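Local coordinates for outer surface protein (Borrelia burgdorferi, PDB 5IZT) that is of unknown function but, as a member of the BbCRASP-1-like family of Borrelia, probably works at the spirochaete surface, at residues Gln181-Lys184 / Asn185-Ile188; Tyr208-Phe211 / Lys212-Ser216; Tyr274-Asn277 / Gln278-Ser281; Tyr377-Asn380 / Met381-Ala384. One frame throughout, in Å; residues are numbered along the deposited sequence.

Overall arrangement
The four contacts follow one another along an all-helical chain. Contact 1 lies on helix 179-197, which packs on helices 280-316 and 322-359. Contact 2 lies in the loop leading to helix 243-255, and contact 3 joins helix 260-274 to helix 280-316. Contact 4 sits on helix 366-395, beside helices 280-316 and 322-359. The centres of contacts 2 and 3 are about 15 Å apart, and Tyr-274 packs against Asp-215 and Ser-216. Contact 1 is across the molecular centre from both, about 48 Å from contact 3 between centres. Contact 4 lies nearer the centre of the chain, about 12 Å from it. Together they mark both ends and the middle of an elongated helical bundle.

Contact 1 of 4, residues Gln181-Lys184 / Asn185-Ile188; sequences QTLK and NELI
The amide of Asn-185 turns one face to the backbone carbonyl of Gln-181: Gln-181 O sits 3.2 Å from Asn-185 CG, almost straight above the amide plane. ND2 is close to the same oxygen, but the angle is too poor for a bond, and the oxygen is taken instead by the Asn-185 backbone N at 2.9 Å. Lys-184 CE approaches OD1 obliquely, from the same side of the amide as Gln-181 O. The carboxylate of Glu-186 has Leu-183 above its plane, with CD1 4.0 Å from OE2. The Gln-181 amide is met in its own plane, where Lys-184 NZ uses a lone pair of OE1 at 2.9 Å.

All this rides on helix 179-197, where four backbone bonds run from residue i+4 to residue i. One flank packs on the neighbouring helices, with Leu-183 against Leu-329 of helix 322-359 and Leu-187 and Ile-188 against Ile-308 of helix 280-316.

Lys-184 joins Ile-188 on one hand and Gln-181 on the other. Its chain starts extended, with CG anti to the backbone N (chi1 180°), and runs beside Ile-188, CG lying 3.8 Å from CD1. The bend at chi3, 69°, then swings the amine back toward Gln-181. Glu-186 leaves its backbone at an unusual chi1 of 133°, far from a staggered value. A water gives one hydrogen to Glu-186 OE2 and the other to Leu-183 O at 2.8 Å, and the same OE2 forms a salt bridge to Lys-333 of helix 322-359.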
ATOM      1  N   GLN A 181     -13.739 -12.944 -24.656  1.00 27.52           N
ATOM      2  CA  GLN A 181     -12.302 -12.765 -24.806  1.00 35.05           C
ATOM      3  C   GLN A 181     -11.887 -11.328 -24.516  1.00 31.24           C
ATOM      4  O   GLN A 181     -10.837 -11.089 -23.908  1.00 30.68           O
ATOM      5  CB  GLN A 181     -11.874 -13.189 -26.209  1.00 47.95           C
ATOM      6  CG  GLN A 181     -11.857 -14.688 -26.354  1.00 55.22           C
ATOM      7  CD  GLN A 181     -11.101 -15.349 -25.217  1.00 60.15           C
ATOM      8  OE1 GLN A 181      -9.929 -15.047 -24.978  1.00 63.14           O
ATOM      9  NE2 GLN A 181     -11.774 -16.241 -24.495  1.00 60.58           N
ATOM     10  N   THR A 182     -12.704 -10.354 -24.929  1.00 32.00           N
ATOM     11  CA  THR A 182     -12.378  -8.953 -24.659  1.00 37.21           C
ATOM     12  C   THR A 182     -12.361  -8.666 -23.165  1.00 34.99           C
ATOM     13  O   THR A 182     -11.442  -8.011 -22.648  1.00 33.78           O
ATOM     14  CB  THR A 182     -13.385  -8.041 -25.358  1.00 36.05           C
ATOM     15  OG1 THR A 182     -13.195  -8.122 -26.776  1.00 32.71           O
ATOM     16  CG2 THR A 182     -13.210  -6.598 -24.891  1.00 31.63           C
ATOM     17  N   LEU A 183     -13.402  -9.109 -22.465  1.00 29.00           N
ATOM     18  CA  LEU A 183     -13.486  -8.925 -21.021  1.00 28.85           C
ATOM     19  C   LEU A 183     -12.299  -9.565 -20.322  1.00 23.19           C
ATOM     20  O   LEU A 183     -11.659  -8.948 -19.466  1.00 26.49           O
ATOM     21  CB  LEU A 183     -14.779  -9.549 -20.507  1.00 27.65           C
ATOM     22  CG  LEU A 183     -15.304  -9.160 -19.128  1.00 34.55           C
ATOM     23  CD1 LEU A 183     -15.847  -7.738 -19.143  1.00 38.84           C
ATOM     24  CD2 LEU A 183     -16.356 -10.163 -18.659  1.00 33.00           C
ATOM     25  N   LYS A 184     -11.967 -10.798 -20.706  1.00 21.98           N
ATOM     26  CA  LYS A 184     -10.856 -11.490 -20.061  1.00 25.52           C
ATOM     27  C   LYS A 184      -9.545 -10.749 -20.304  1.00 26.95           C
ATOM     28  O   LYS A 184      -8.767 -10.511 -19.367  1.00 23.38           O
ATOM     29  CB  LYS A 184     -10.761 -12.932 -20.563  1.00 24.32           C
ATOM     30  CG  LYS A 184      -9.609 -13.697 -19.926  1.00 28.34           C
ATOM     31  CD  LYS A 184      -9.370 -15.036 -20.563  1.00 29.20           C
ATOM     32  CE  LYS A 184      -8.812 -14.894 -21.974  1.00 36.39           C
ATOM     33  NZ  LYS A 184      -8.737 -16.212 -22.660  1.00 45.89           N
ATOM     34  N   ASN A 185      -9.299 -10.349 -21.557  1.00 26.31           N
ATOM     35  CA  ASN A 185      -8.027  -9.709 -21.888  1.00 26.45           C
ATOM     36  C   ASN A 185      -7.895  -8.343 -21.224  1.00 25.52           C
ATOM     37  O   ASN A 185      -6.796  -7.949 -20.807  1.00 27.38           O
ATOM     38  CB  ASN A 185      -7.882  -9.575 -23.403  1.00 32.35           C
ATOM     39  CG  ASN A 185      -7.632 -10.906 -24.078  1.00 36.27           C
ATOM     40  OD1 ASN A 185      -7.152 -11.843 -23.448  1.00 33.27           O
ATOM     41  ND2 ASN A 185      -7.912 -10.980 -25.375  1.00 39.70           N
ATOM     42  N   GLU A 186      -9.001  -7.609 -21.120  1.00 24.63           N
ATOM     43  CA  GLU A 186      -8.967  -6.303 -20.480  1.00 31.72           C
ATOM     44  C   GLU A 186      -8.591  -6.435 -19.009  1.00 29.84           C
ATOM     45  O   GLU A 186      -7.827  -5.613 -18.481  1.00 24.76           O
ATOM     46  CB  GLU A 186     -10.316  -5.609 -20.690  1.00 40.22           C
ATOM     47  CG  GLU A 186     -10.948  -4.961 -19.480  1.00 57.00           C
ATOM     48  CD  GLU A 186     -12.418  -4.632 -19.719  1.00 67.30           C
ATOM     49  OE1 GLU A 186     -12.768  -4.286 -20.871  1.00 73.28           O
ATOM     50  OE2 GLU A 186     -13.226  -4.740 -18.766  1.00 54.81           O
ATOM     51  N   LEU A 187      -9.083  -7.481 -18.338  1.00 22.25           N
ATOM     52  CA  LEU A 187      -8.708  -7.679 -16.937  1.00 21.43           C
ATOM     53  C   LEU A 187      -7.245  -8.092 -16.806  1.00 22.00           C
ATOM     54  O   LEU A 187      -6.531  -7.608 -15.912  1.00 23.13           O
ATOM     55  CB  LEU A 187      -9.623  -8.718 -16.287  1.00 19.10           C
ATOM     56  CG  LEU A 187      -9.444  -8.896 -14.778  1.00 18.63           C
ATOM     57  CD1 LEU A 187      -9.607  -7.553 -14.051  1.00 21.35           C
ATOM     58  CD2 LEU A 187     -10.423  -9.955 -14.247  1.00 21.50           C
ATOM     59  N   ILE A 188      -6.770  -8.969 -17.696  1.00 24.05           N
ATOM     60  CA  ILE A 188      -5.358  -9.352 -17.692  1.00 22.27           C
ATOM     61  C   ILE A 188      -4.471  -8.129 -17.918  1.00 27.28           C
ATOM     62  O   ILE A 188      -3.448  -7.947 -17.242  1.00 26.78           O
ATOM     63  CB  ILE A 188      -5.104 -10.444 -18.749  1.00 27.33           C
ATOM     64  CG1 ILE A 188      -5.823 -11.738 -18.356  1.00 27.85           C
ATOM     65  CG2 ILE A 188      -3.594 -10.684 -18.950  1.00 27.82           C
ATOM     66  CD1 ILE A 188      -5.916 -12.748 -19.472  1.00 29.07           C
TER
HETATM   67  O   HOH W   1     -12.712  -7.250 -17.479  1.00 34.06           O

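Contact 2 of 4, residues Tyr208-Phe211 / Lys212-Ser216; sequences YDQF and KMKDS
Tyr-208 CE2 meets Lys-214 CE at 4.0 Å, obliquely to the ring. The amine beyond bends away to pair with Asp-215.

Asp-209 does most of the polar work. Its chi1 of 68° sets CG between the backbone N and the carbonyl carbon, folding the carboxylate back over the turn. OD2 receives Lys-212 NZ on its syn side at 2.9 Å, while OD1 takes a weak bond from Lys-212 N and another bond from Thr-207. The carbonyl accepts Lys-214 N at 3.1 Å from 43° above its plane.

Gln-210 opens a type I' turn, closed by Met-213 N on Gln-210 O at 2.9 Å. Backbone phi is positive for three residues running, Gln-210 to Lys-212. The Gln-210 side chain crosses that of Lys-214 at about a right angle, CD 3.6 Å from CB. Its NE2 bonds to Asn-239 O, whereas OE1 is buried without a partner.

Phe-211 CB touches Met-213 CE at 4.1 Å, while the Phe-211 ring packs edge-to-face with Tyr-253 of helix 243-255.

Because Lys-212 NZ also pairs with Glu-264 of helix 260-274, two carboxylates share one ammonium, which probably favours its charged form and ties the turn to that helix.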
ATOM      1  N   TYR A 208      20.544   8.092   2.174  1.00 29.92           N
ATOM      2  CA  TYR A 208      21.228   7.372   3.243  1.00 29.88           C
ATOM      3  C   TYR A 208      20.408   7.378   4.532  1.00 27.35           C
ATOM      4  O   TYR A 208      20.338   6.362   5.233  1.00 32.21           O
ATOM      5  CB  TYR A 208      22.621   7.955   3.504  1.00 32.41           C
ATOM      6  CG  TYR A 208      23.353   7.130   4.533  1.00 44.09           C
ATOM      7  CD1 TYR A 208      23.998   5.953   4.160  1.00 57.88           C
ATOM      8  CD2 TYR A 208      23.373   7.494   5.875  1.00 49.09           C
ATOM      9  CE1 TYR A 208      24.656   5.171   5.089  1.00 66.27           C
ATOM     10  CE2 TYR A 208      24.029   6.717   6.813  1.00 56.00           C
ATOM     11  CZ  TYR A 208      24.672   5.559   6.413  1.00 65.86           C
ATOM     12  OH  TYR A 208      25.333   4.780   7.335  1.00 71.94           O
ATOM     13  N   ASP A 209      19.781   8.507   4.866  1.00 23.94           N
ATOM     14  CA  ASP A 209      18.968   8.559   6.078  1.00 21.72           C
ATOM     15  C   ASP A 209      17.545   8.019   5.869  1.00 21.63           C
ATOM     16  O   ASP A 209      16.683   8.256   6.726  1.00 16.99           O
ATOM     17  CB  ASP A 209      18.951   9.992   6.657  1.00 29.21           C
ATOM     18  CG  ASP A 209      18.196  11.011   5.791  1.00 32.09           C
ATOM     19  OD1 ASP A 209      17.485  10.640   4.840  1.00 28.25           O
ATOM     20  OD2 ASP A 209      18.323  12.224   6.070  1.00 30.58           O
ATOM     21  N   GLN A 210      17.300   7.309   4.760  1.00 16.98           N
ATOM     22  CA  GLN A 210      15.997   6.700   4.438  1.00 15.71           C
ATOM     23  C   GLN A 210      14.857   7.712   4.621  1.00 18.73           C
ATOM     24  O   GLN A 210      13.844   7.443   5.278  1.00 15.03           O
ATOM     25  CB  GLN A 210      15.763   5.429   5.275  1.00 16.92           C
ATOM     26  CG  GLN A 210      16.910   4.417   5.133  1.00 17.33           C
ATOM     27  CD  GLN A 210      16.924   3.324   6.211  1.00 16.80           C
ATOM     28  OE1 GLN A 210      15.959   3.138   6.946  1.00 14.57           O
ATOM     29  NE2 GLN A 210      18.040   2.606   6.301  1.00 17.54           N
ATOM     30  N   PHE A 211      15.053   8.904   4.046  1.00 20.45           N
ATOM     31  CA  PHE A 211      14.062   9.987   4.051  1.00 23.70           C
ATOM     32  C   PHE A 211      13.623  10.342   5.475  1.00 18.46           C
ATOM     33  O   PHE A 211      12.433  10.496   5.758  1.00 22.04           O
ATOM     34  CB  PHE A 211      12.857   9.627   3.172  1.00 17.99           C
ATOM     35  CG  PHE A 211      13.243   9.223   1.770  1.00 20.68           C
ATOM     36  CD1 PHE A 211      13.588  10.182   0.827  1.00 33.45           C
ATOM     37  CD2 PHE A 211      13.288   7.880   1.405  1.00 16.95           C
ATOM     38  CE1 PHE A 211      13.969   9.812  -0.468  1.00 35.39           C
ATOM     39  CE2 PHE A 211      13.664   7.501   0.122  1.00 19.63           C
ATOM     40  CZ  PHE A 211      14.006   8.470  -0.819  1.00 31.67           C
ATOM     41  N   LYS A 212      14.609  10.478   6.365  1.00 16.58           N
ATOM     42  CA  LYS A 212      14.475  10.821   7.783  1.00 19.47           C
ATOM     43  C   LYS A 212      13.779   9.724   8.577  1.00 16.82           C
ATOM     44  O   LYS A 212      13.422   9.942   9.748  1.00 16.49           O
ATOM     45  CB  LYS A 212      13.734  12.153   8.001  1.00 20.16           C
ATOM     46  CG  LYS A 212      14.277  13.313   7.143  1.00 28.36           C
ATOM     47  CD  LYS A 212      15.543  13.914   7.698  1.00 32.83           C
ATOM     48  CE  LYS A 212      16.101  14.988   6.751  1.00 34.67           C
ATOM     49  NZ  LYS A 212      16.563  14.421   5.440  1.00 27.89           N
ATOM     50  N   MET A 213      13.568   8.549   7.985  1.00 14.84           N
ATOM     51  CA  MET A 213      12.937   7.453   8.702  1.00 12.87           C
ATOM     52  C   MET A 213      13.919   6.377   9.160  1.00 17.75           C
ATOM     53  O   MET A 213      13.525   5.498   9.945  1.00 13.66           O
ATOM     54  CB  MET A 213      11.829   6.845   7.836  1.00 11.56           C
ATOM     55  CG  MET A 213      10.645   7.838   7.718  1.00 11.18           C
ATOM     56  SD  MET A 213       9.267   7.243   6.727  1.00 14.97           S
ATOM     57  CE  MET A 213      10.015   7.416   5.085  1.00 12.33           C
ATOM     58  N   LYS A 214      15.192   6.443   8.741  1.00 17.53           N
ATOM     59  CA  LYS A 214      16.186   5.505   9.275  1.00 18.30           C
ATOM     60  C   LYS A 214      16.251   5.592  10.792  1.00 18.86           C
ATOM     61  O   LYS A 214      16.334   4.570  11.482  1.00 21.19           O
ATOM     62  CB  LYS A 214      17.577   5.785   8.704  1.00 17.12           C
ATOM     63  CG  LYS A 214      18.661   4.814   9.249  1.00 17.69           C
ATOM     64  CD  LYS A 214      20.018   5.027   8.575  1.00 26.35           C
ATOM     65  CE  LYS A 214      20.780   6.236   9.138  1.00 37.17           C
ATOM     66  NZ  LYS A 214      21.260   6.037  10.545  1.00 41.01           N
ATOM     67  N   ASP A 215      16.209   6.811  11.325  1.00 17.76           N
ATOM     68  CA  ASP A 215      16.267   7.045  12.759  1.00 24.31           C
ATOM     69  C   ASP A 215      14.909   7.391  13.350  1.00 25.71           C
ATOM     70  O   ASP A 215      14.855   7.954  14.448  1.00 22.61           O
ATOM     71  CB  ASP A 215      17.277   8.147  13.093  1.00 19.95           C
ATOM     72  CG  ASP A 215      18.692   7.790  12.692  1.00 28.52           C
ATOM     73  OD1 ASP A 215      19.017   6.588  12.658  1.00 28.49           O
ATOM     74  OD2 ASP A 215      19.494   8.714  12.455  1.00 28.00           O
ATOM     75  N   SER A 216      13.814   7.077  12.644  1.00 18.69           N
ATOM     76  CA  SER A 216      12.486   7.271  13.216  1.00 15.62           C
ATOM     77  C   SER A 216      11.564   6.112  12.853  1.00 13.63           C
ATOM     78  O   SER A 216      11.630   5.069  13.506  1.00 20.04           O
ATOM     79  CB  SER A 216      11.883   8.635  12.812  1.00 19.39           C
ATOM     80  OG  SER A 216      11.553   8.751  11.443  1.00 22.16           O
TER
HETATM   81  O   HOH W   2      16.638   9.199   9.784  1.00 19.92           O

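Contact 3 of 4, residues Tyr274-Asn277 / Gln278-Ser281; sequences YNEN and QNHS
Asn-279 N reaches Glu-276 O at 2.9 Å and His-280 N reaches Asn-277 O at 3.2 Å, two i+3 to i bonds of a 3-10 turn that runs into helix 280-316. The Asn-277 carbonyl also takes a hydrogen from a water, which in turn accepts Ser-281 N.

His-280 is the centrepiece. Its chi1 of -69° sets CG beside the backbone N, turning the ring back toward Tyr-274. The two rings form an offset stack, centroids 4.2 Å apart and planes at 16°. On the opposite face Asn-277 CA stands over the middle of the imidazole, 3.5 Å from the centroid, in a CH-pi contact. NE2 donates to Tyr-274 O at 2.8 Å, nearly in the ring plane and on a lone pair of the carbonyl. The two covered faces and this bond probably fix the ring's rotation.

Glu-276 runs alongside Asn-279, with CB 3.6 Å from ND2, whose bond goes to Leu-273 O.

The arrangement is a short connection between two consecutive helices of the bundle, in which a side chain from the first turn of helix 280-316 bonds back to the carbonyl of Tyr-274.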
ATOM      1  N   TYR A 274       8.662  11.537  16.214  1.00 12.97           N
ATOM      2  CA  TYR A 274       9.553  10.654  16.961  1.00 14.32           C
ATOM      3  C   TYR A 274      10.238  11.357  18.128  1.00 20.85           C
ATOM      4  O   TYR A 274      10.690  10.678  19.061  1.00 13.89           O
ATOM      5  CB  TYR A 274      10.579  10.080  15.984  1.00 17.05           C
ATOM      6  CG  TYR A 274      11.517   9.034  16.543  1.00 13.85           C
ATOM      7  CD1 TYR A 274      11.173   7.682  16.565  1.00 12.70           C
ATOM      8  CD2 TYR A 274      12.752   9.417  17.066  1.00 18.81           C
ATOM      9  CE1 TYR A 274      12.060   6.729  17.063  1.00 21.49           C
ATOM     10  CE2 TYR A 274      13.632   8.491  17.580  1.00 20.48           C
ATOM     11  CZ  TYR A 274      13.291   7.154  17.587  1.00 25.19           C
ATOM     12  OH  TYR A 274      14.212   6.268  18.115  1.00 25.70           O
ATOM     13  N   ASN A 275      10.248  12.697  18.117  1.00 13.48           N
ATOM     14  CA  ASN A 275      10.879  13.501  19.166  1.00 15.00           C
ATOM     15  C   ASN A 275      10.335  13.197  20.557  1.00 22.49           C
ATOM     16  O   ASN A 275      11.047  13.398  21.554  1.00 19.52           O
ATOM     17  CB  ASN A 275      10.675  14.984  18.862  1.00 19.79           C
ATOM     18  CG  ASN A 275      11.551  15.468  17.741  1.00 30.11           C
ATOM     19  OD1 ASN A 275      12.605  14.897  17.487  1.00 31.59           O
ATOM     20  ND2 ASN A 275      11.143  16.552  17.089  1.00 34.21           N
ATOM     21  N   GLU A 276       9.074  12.765  20.659  1.00 15.31           N
ATOM     22  CA  GLU A 276       8.462  12.404  21.939  1.00 16.19           C
ATOM     23  C   GLU A 276       8.147  10.919  21.900  1.00 21.97           C
ATOM     24  O   GLU A 276       7.462  10.460  20.977  1.00 16.85           O
ATOM     25  CB  GLU A 276       7.172  13.200  22.179  1.00 21.43           C
ATOM     26  CG  GLU A 276       7.328  14.709  22.150  1.00 26.52           C
ATOM     27  CD  GLU A 276       7.873  15.253  23.437  1.00 37.65           C
ATOM     28  OE1 GLU A 276       7.991  14.474  24.404  1.00 45.27           O
ATOM     29  OE2 GLU A 276       8.170  16.463  23.487  1.00 47.04           O
ATOM     30  N   ASN A 277       8.676  10.155  22.866  1.00 17.62           N
ATOM     31  CA  ASN A 277       8.461   8.711  22.747  1.00 18.57           C
ATOM     32  C   ASN A 277       7.029   8.304  23.073  1.00 16.17           C
ATOM     33  O   ASN A 277       6.630   7.188  22.725  1.00 16.28           O
ATOM     34  CB  ASN A 277       9.467   7.893  23.590  1.00 20.33           C
ATOM     35  CG  ASN A 277       9.282   8.059  25.074  1.00 23.98           C
ATOM     36  OD1 ASN A 277       8.791   9.084  25.544  1.00 22.45           O
ATOM     37  ND2 ASN A 277       9.682   7.032  25.833  1.00 21.98           N
ATOM     38  N   GLN A 278       6.220   9.197  23.649  1.00 16.74           N
ATOM     39  CA  GLN A 278       4.790   8.912  23.741  1.00 20.20           C
ATOM     40  C   GLN A 278       4.136   8.787  22.373  1.00 16.28           C
ATOM     41  O   GLN A 278       3.021   8.261  22.282  1.00 17.61           O
ATOM     42  CB  GLN A 278       4.057  10.000  24.544  1.00 27.89           C
ATOM     43  CG  GLN A 278       4.017  11.360  23.868  1.00 42.45           C
ATOM     44  CD  GLN A 278       3.426  12.446  24.758  1.00 51.60           C
ATOM     45  OE1 GLN A 278       2.330  12.291  25.299  1.00 54.84           O
ATOM     46  NE2 GLN A 278       4.154  13.551  24.914  1.00 54.11           N
ATOM     47  N   ASN A 279       4.791   9.268  21.307  1.00 15.73           N
ATOM     48  CA  ASN A 279       4.252   9.181  19.951  1.00 15.46           C
ATOM     49  C   ASN A 279       4.715   7.957  19.166  1.00 20.18           C
ATOM     50  O   ASN A 279       4.241   7.751  18.041  1.00 17.99           O
ATOM     51  CB  ASN A 279       4.624  10.432  19.144  1.00 19.62           C
ATOM     52  CG  ASN A 279       4.078  11.702  19.762  1.00 18.93           C
ATOM     53  OD1 ASN A 279       3.063  11.675  20.455  1.00 17.60           O
ATOM     54  ND2 ASN A 279       4.741  12.808  19.517  1.00 17.86           N
ATOM     55  N   HIS A 280       5.606   7.137  19.717  1.00 13.62           N
ATOM     56  CA  HIS A 280       6.178   6.045  18.931  1.00 13.25           C
ATOM     57  C   HIS A 280       5.135   4.993  18.549  1.00 19.08           C
ATOM     58  O   HIS A 280       5.197   4.445  17.444  1.00 14.73           O
ATOM     59  CB  HIS A 280       7.350   5.424  19.698  1.00 14.15           C
ATOM     60  CG  HIS A 280       8.534   6.335  19.786  1.00 13.94           C
ATOM     61  ND1 HIS A 280       9.713   5.988  20.414  1.00 14.84           N
ATOM     62  CD2 HIS A 280       8.711   7.596  19.313  1.00 14.20           C
ATOM     63  CE1 HIS A 280      10.568   6.995  20.324  1.00 14.55           C
ATOM     64  NE2 HIS A 280       9.980   7.986  19.668  1.00 15.11           N
ATOM     65  N   SER A 281       4.150   4.715  19.409  1.00 21.10           N
ATOM     66  CA  SER A 281       3.130   3.736  19.028  0.53 17.33           C
ATOM     67  C   SER A 281       2.296   4.238  17.858  1.00 17.56           C
ATOM     68  O   SER A 281       1.882   3.450  16.997  1.00 17.73           O
ATOM     69  CB  SER A 281       2.237   3.399  20.224  0.53 22.39           C
ATOM     70  OG  SER A 281       3.004   2.864  21.295  0.53 24.28           O
TER
HETATM   71  O   HOH W   3       6.820  11.404  25.155  1.00 28.89           O
HETATM   72  O   HOH W   4       4.308   5.296  22.242  1.00 21.63           O

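Contact 4 of 4, residues Tyr377-Asn380 / Met381-Ala384; sequences YLDN and MQNA
Leu-378 sends CG anti to its backbone N (chi1 177°), Gln-382 places its own CG beside the backbone N (chi1 -72°), and one helical turn apart the two chains meet. Leu-378 CD1 then stands squarely over one face of the Gln-382 amide, 3.8 Å from CD. That amide is held at both ends: NE2 bonds to Glu-285 of helix 280-316, and OE1 takes a water at 2.7 Å that gives its other hydrogen to Asp-379 OD1.

A second water joins Asn-380 OD1 to Asn-383 ND2, from which it accepts at 2.8 Å. The Asn-383 amide faces Asp-379 O, with CG 3.0 Å away, while that oxygen bonds to Asn-383 N at 2.8 Å. Asn-380 ND2 turns instead to Gln-349.

On the buried side Met-381 passes over the backbone of Tyr-377, CG 3.4 Å from Tyr-377 O and SD 4.3 Å from Tyr-377 CB, with Trp-346 and Leu-286 of the neighbouring helices around it.

This is the i to i+3 and i to i+4 pattern of an amphipathic helix in a helical bundle: helix 366-395 turns Leu-378 and Met-381 to helix 280-316, Tyr-377 and Met-381 to helix 322-359, and Asp-379 and Asn-383 to solvent.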
ATOM      1  N   TYR A 377      -6.559  11.250  10.788  1.00 16.27           N
ATOM      2  CA  TYR A 377      -6.115  10.370   9.716  1.00 17.92           C
ATOM      3  C   TYR A 377      -5.969   8.901  10.104  1.00 20.84           C
ATOM      4  O   TYR A 377      -6.107   8.043   9.228  1.00 17.70           O
ATOM      5  CB  TYR A 377      -4.772  10.852   9.138  1.00 17.92           C
ATOM      6  CG  TYR A 377      -4.815  12.277   8.644  1.00 14.52           C
ATOM      7  CD1 TYR A 377      -5.402  12.602   7.426  1.00 18.81           C
ATOM      8  CD2 TYR A 377      -4.216  13.304   9.385  1.00 17.62           C
ATOM      9  CE1 TYR A 377      -5.434  13.939   6.968  1.00 19.35           C
ATOM     10  CE2 TYR A 377      -4.242  14.619   8.941  1.00 21.80           C
ATOM     11  CZ  TYR A 377      -4.840  14.926   7.737  1.00 19.21           C
ATOM     12  OH  TYR A 377      -4.852  16.234   7.317  1.00 24.17           O
ATOM     13  N   LEU A 378      -5.667   8.573  11.366  1.00 15.87           N
ATOM     14  CA  LEU A 378      -5.231   7.204  11.665  1.00 16.55           C
ATOM     15  C   LEU A 378      -6.316   6.179  11.346  1.00 17.32           C
ATOM     16  O   LEU A 378      -6.046   5.144  10.725  1.00 14.40           O
ATOM     17  CB  LEU A 378      -4.801   7.098  13.134  1.00 15.25           C
ATOM     18  CG  LEU A 378      -4.380   5.706  13.615  1.00 20.36           C
ATOM     19  CD1 LEU A 378      -3.195   5.136  12.801  1.00 16.85           C
ATOM     20  CD2 LEU A 378      -4.062   5.743  15.111  1.00 24.56           C
ATOM     21  N   ASP A 379      -7.549   6.433  11.786  1.00 16.31           N
ATOM     22  CA  ASP A 379      -8.619   5.465  11.556  1.00 19.77           C
ATOM     23  C   ASP A 379      -8.900   5.287  10.072  1.00 23.28           C
ATOM     24  O   ASP A 379      -9.152   4.164   9.611  1.00 20.08           O
ATOM     25  CB  ASP A 379      -9.882   5.895  12.304  1.00 24.58           C
ATOM     26  CG  ASP A 379      -9.760   5.712  13.804  1.00 30.46           C
ATOM     27  OD1 ASP A 379      -9.438   4.582  14.250  1.00 23.80           O
ATOM     28  OD2 ASP A 379      -9.917   6.716  14.532  1.00 25.34           O
ATOM     29  N   ASN A 380      -8.878   6.381   9.309  1.00 21.05           N
ATOM     30  CA  ASN A 380      -9.084   6.273   7.867  1.00 20.55           C
ATOM     31  C   ASN A 380      -7.997   5.423   7.216  1.00 20.79           C
ATOM     32  O   ASN A 380      -8.273   4.635   6.303  1.00 16.69           O
ATOM     33  CB  ASN A 380      -9.101   7.661   7.231  1.00 17.17           C
ATOM     34  CG  ASN A 380     -10.319   8.478   7.596  1.00 23.10           C
ATOM     35  OD1 ASN A 380     -11.397   7.955   7.907  1.00 25.41           O
ATOM     36  ND2 ASN A 380     -10.151   9.792   7.551  1.00 25.58           N
ATOM     37  N   MET A 381      -6.744   5.589   7.645  1.00 21.07           N
ATOM     38  CA  MET A 381      -5.661   4.792   7.068  1.00 17.06           C
ATOM     39  C   MET A 381      -5.778   3.319   7.447  1.00 14.28           C
ATOM     40  O   MET A 381      -5.601   2.436   6.598  1.00 18.68           O
ATOM     41  CB  MET A 381      -4.315   5.353   7.516  1.00 10.65           C
ATOM     42  CG  MET A 381      -4.020   6.714   6.894  1.00 18.59           C
ATOM     43  SD  MET A 381      -2.541   7.501   7.607  1.00 19.76           S
ATOM     44  CE  MET A 381      -1.933   8.411   6.177  1.00 21.22           C
ATOM     45  N   GLN A 382      -6.091   3.034   8.714  1.00 13.82           N
ATOM     46  CA  GLN A 382      -6.268   1.647   9.134  1.00 15.39           C
ATOM     47  C   GLN A 382      -7.499   1.015   8.494  1.00 19.25           C
ATOM     48  O   GLN A 382      -7.473  -0.177   8.136  1.00 19.76           O
ATOM     49  CB  GLN A 382      -6.330   1.577  10.663  1.00 18.18           C
ATOM     50  CG  GLN A 382      -4.953   1.832  11.321  1.00 17.53           C
ATOM     51  CD  GLN A 382      -5.002   1.808  12.838  1.00 20.63           C
ATOM     52  OE1 GLN A 382      -5.966   2.280  13.450  1.00 21.49           O
ATOM     53  NE2 GLN A 382      -3.960   1.243  13.458  1.00 21.23           N
ATOM     54  N   ASN A 383      -8.561   1.796   8.282  1.00 15.44           N
ATOM     55  CA  ASN A 383      -9.755   1.252   7.630  1.00 20.23           C
ATOM     56  C   ASN A 383      -9.476   0.942   6.163  1.00 22.97           C
ATOM     57  O   ASN A 383      -9.967  -0.061   5.620  1.00 21.62           O
ATOM     58  CB  ASN A 383     -10.922   2.242   7.772  1.00 25.15           C
ATOM     59  CG  ASN A 383     -11.481   2.286   9.197  1.00 31.30           C
ATOM     60  OD1 ASN A 383     -11.309   1.341   9.963  1.00 30.32           O
ATOM     61  ND2 ASN A 383     -12.162   3.378   9.550  1.00 34.65           N
ATOM     62  N   ALA A 384      -8.664   1.779   5.507  1.00 16.02           N
ATOM     63  CA  ALA A 384      -8.277   1.479   4.130  1.00 18.21           C
ATOM     64  C   ALA A 384      -7.433   0.209   4.056  1.00 23.75           C
ATOM     65  O   ALA A 384      -7.655  -0.633   3.167  1.00 20.24           O
ATOM     66  CB  ALA A 384      -7.530   2.662   3.514  1.00 18.08           C
TER
HETATM   67  O   HOH W   5      -8.648   2.123  13.335  1.00 24.16           O
HETATM   68  O   HOH W   6     -12.679   5.238   7.476  1.00 35.56           O